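Long-range contact in protein involved in catabolism of external DNA (Legionella pneumophila subsp. pneumophila, PDB 2OO3), which probably methylates the N6 of one adenine in 23S ribosomal RNA, taking the methyl group from S-adenosyl-L-methionine: residues 23-28 and 80-85. Numbering follows the deposited sequence.
Sequences LTRLLA and FLEYIS
Two helices of the Rossmann-like methyltransferase meet here: the N-terminal helix 14-30 and the start of helix 81-90, which belongs to the segment inserted between strands 38-41 and 115-119 of the central sheet. The short helical pieces run at 114° to each other with their axes 9.4 Å apart, and T24 faces Y83 where the backbones come nearest, CA to CA 6.2 Å. A salt bridge joins the side chains of R25 and E82. R25 NH1 gives a hydrogen bond to E82 OE1 at 2.8 Å, with an N-H...O angle of 156°; the oxygen lies in the guanidinium plane, whereas the nitrogen stands above the carboxylate plane, and the two planes are turned 62° apart. A bend at chi2 swings the E82 carboxylate toward the end of R25, whose side chain it crosses at about a right angle. OE2 of E82 rests against the methyl CB of A28 at 4.0 Å. The guanidinium has a second acidic partner, since R25 NE pairs with E252 of helix 249-263; the two acids grip different nitrogens, which probably limits its rotation. Beside the salt bridge T24 does the packing: its CG2 lies 4.0 Å from Y83 CA, and its CB 4.1 Å from E82 CB. T24 OG1 hydrogen-bonds to I21 O in its own helix and accepts from a water at 2.7 Å; that water in turn accepts a hydrogen bond from Y83 N at 2.9 Å, bridging the helices. T24 CG2 also lies at the edge of the Y83 ring, near its plane; Y83, with CG anti to its N, reaches H20 and F105, and its OH is hydrogen-bonded to Y99 OH. The arrangement is a helix-helix packing, bridged by a salt bridge and a water; through H20, predicted to bind S-adenosyl-L-methionine, it borders the probable cofactor site of an RlmJ-type methyltransferase.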
loop_
_atom_site.group_PDB
_atom_site.type_symbol
_atom_site.label_atom_id
_atom_site.label_comp_id
_atom_site.label_asym_id
_atom_site.label_seq_id
_atom_site.Cartn_x
_atom_site.Cartn_y
_atom_site.Cartn_z
ATOM N N LEU A 23 2.303 -3.996 -1.447
ATOM C CA LEU A 23 3.068 -3.206 -2.420
ATOM C C LEU A 23 4.302 -3.971 -2.935
ATOM O O LEU A 23 4.519 -4.053 -4.137
ATOM C CB LEU A 23 3.492 -1.869 -1.779
ATOM C CG LEU A 23 4.373 -0.944 -2.629
ATOM C CD1 LEU A 23 3.739 -0.585 -3.994
ATOM C CD2 LEU A 23 4.707 0.349 -1.828
ATOM N N THR A 24 5.105 -4.546 -2.034
ATOM C CA THR A 24 6.318 -5.246 -2.473
ATOM C C THR A 24 6.018 -6.403 -3.426
ATOM O O THR A 24 6.789 -6.640 -4.367
ATOM C CB THR A 24 7.258 -5.705 -1.319
ATOM O OG1 THR A 24 6.692 -6.819 -0.611
ATOM C CG2 THR A 24 7.590 -4.542 -0.337
ATOM N N ARG A 25 4.895 -7.096 -3.209
ATOM C CA ARG A 25 4.549 -8.273 -4.035
ATOM C C ARG A 25 4.092 -7.772 -5.401
ATOM O O ARG A 25 4.440 -8.358 -6.445
ATOM C CB ARG A 25 3.451 -9.117 -3.357
ATOM C CG ARG A 25 3.874 -9.649 -1.970
ATOM C CD ARG A 25 4.563 -11.023 -2.000
ATOM N NE ARG A 25 5.355 -11.363 -3.184
ATOM C CZ ARG A 25 6.689 -11.372 -3.243
ATOM N NH1 ARG A 25 7.437 -11.007 -2.224
ATOM N NH2 ARG A 25 7.285 -11.720 -4.353
ATOM N N LEU A 26 3.376 -6.640 -5.410
ATOM C CA LEU A 26 2.917 -6.055 -6.675
ATOM C C LEU A 26 4.106 -5.585 -7.507
ATOM O O LEU A 26 4.149 -5.833 -8.706
ATOM C CB LEU A 26 1.920 -4.900 -6.434
ATOM C CG LEU A 26 0.594 -5.362 -5.775
ATOM C CD1 LEU A 26 -0.232 -4.139 -5.466
ATOM C CD2 LEU A 26 -0.192 -6.340 -6.723
ATOM N N LEU A 27 5.072 -4.939 -6.855
ATOM C CA LEU A 27 6.287 -4.437 -7.519
ATOM C C LEU A 27 7.148 -5.576 -8.061
ATOM O O LEU A 27 7.601 -5.522 -9.203
ATOM C CB LEU A 27 7.106 -3.563 -6.571
ATOM C CG LEU A 27 6.448 -2.200 -6.219
ATOM C CD1 LEU A 27 7.239 -1.592 -5.086
ATOM C CD2 LEU A 27 6.389 -1.244 -7.385
ATOM N N ALA A 28 7.312 -6.622 -7.246
ATOM C CA ALA A 28 8.030 -7.832 -7.633
ATOM C C ALA A 28 7.420 -8.474 -8.868
ATOM O O ALA A 28 8.163 -8.980 -9.721
ATOM C CB ALA A 28 8.080 -8.841 -6.487
ATOM N N PHE A 80 8.203 -12.606 2.351
ATOM C CA PHE A 80 8.563 -11.422 3.145
ATOM C C PHE A 80 9.926 -10.830 2.830
ATOM O O PHE A 80 10.277 -9.747 3.337
ATOM C CB PHE A 80 8.511 -11.756 4.631
ATOM C CG PHE A 80 7.086 -11.882 5.201
ATOM C CD1 PHE A 80 6.546 -10.868 6.012
ATOM C CD2 PHE A 80 6.307 -13.027 4.951
ATOM C CE1 PHE A 80 5.258 -11.003 6.569
ATOM C CE2 PHE A 80 5.001 -13.171 5.485
ATOM C CZ PHE A 80 4.467 -12.157 6.291
ATOM N N LEU A 81 10.699 -11.522 1.984
ATOM C CA LEU A 81 12.082 -11.111 1.736
ATOM C C LEU A 81 12.239 -9.683 1.276
ATOM O O LEU A 81 13.077 -8.982 1.803
ATOM C CB LEU A 81 12.799 -12.056 0.739
ATOM C CG LEU A 81 13.100 -13.452 1.289
ATOM C CD1 LEU A 81 13.544 -14.366 0.099
ATOM C CD2 LEU A 81 14.168 -13.359 2.345
ATOM N N GLU A 82 11.475 -9.264 0.281
ATOM C CA GLU A 82 11.712 -7.920 -0.314
ATOM C C GLU A 82 11.368 -6.857 0.718
ATOM O O GLU A 82 12.089 -5.875 0.895
ATOM C CB GLU A 82 10.871 -7.725 -1.575
ATOM C CG GLU A 82 11.347 -8.572 -2.794
ATOM C CD GLU A 82 10.696 -9.992 -2.878
ATOM O OE1 GLU A 82 10.213 -10.560 -1.864
ATOM O OE2 GLU A 82 10.674 -10.545 -3.999
ATOM N N TYR A 83 10.276 -7.094 1.438
ATOM C CA TYR A 83 9.833 -6.177 2.490
ATOM C C TYR A 83 10.896 -6.008 3.566
ATOM O O TYR A 83 11.283 -4.894 3.900
ATOM C CB TYR A 83 8.531 -6.719 3.118
ATOM C CG TYR A 83 7.940 -5.881 4.255
ATOM C CD1 TYR A 83 7.458 -4.575 4.020
ATOM C CD2 TYR A 83 7.817 -6.407 5.528
ATOM C CE1 TYR A 83 6.902 -3.810 5.045
ATOM C CE2 TYR A 83 7.265 -5.647 6.570
ATOM C CZ TYR A 83 6.785 -4.362 6.317
ATOM O OH TYR A 83 6.228 -3.614 7.347
ATOM N N ILE A 84 11.323 -7.119 4.147
ATOM C CA ILE A 84 12.370 -7.111 5.147
ATOM C C ILE A 84 13.669 -6.470 4.663
ATOM O O ILE A 84 14.320 -5.759 5.418
ATOM C CB ILE A 84 12.617 -8.562 5.721
ATOM C CG1 ILE A 84 11.359 -9.061 6.485
ATOM C CG2 ILE A 84 13.837 -8.612 6.682
ATOM C CD1 ILE A 84 10.956 -8.211 7.723
ATOM N N SER A 85 14.083 -6.759 3.431
ATOM C CA SER A 85 15.380 -6.256 2.953
ATOM C C SER A 85 15.376 -4.734 2.936
ATOM O O SER A 85 16.388 -4.126 3.250
ATOM C CB SER A 85 15.753 -6.785 1.565
ATOM O OG SER A 85 14.949 -6.164 0.597
HETATM O O HOH W 1 8.086 -8.834 0.610
#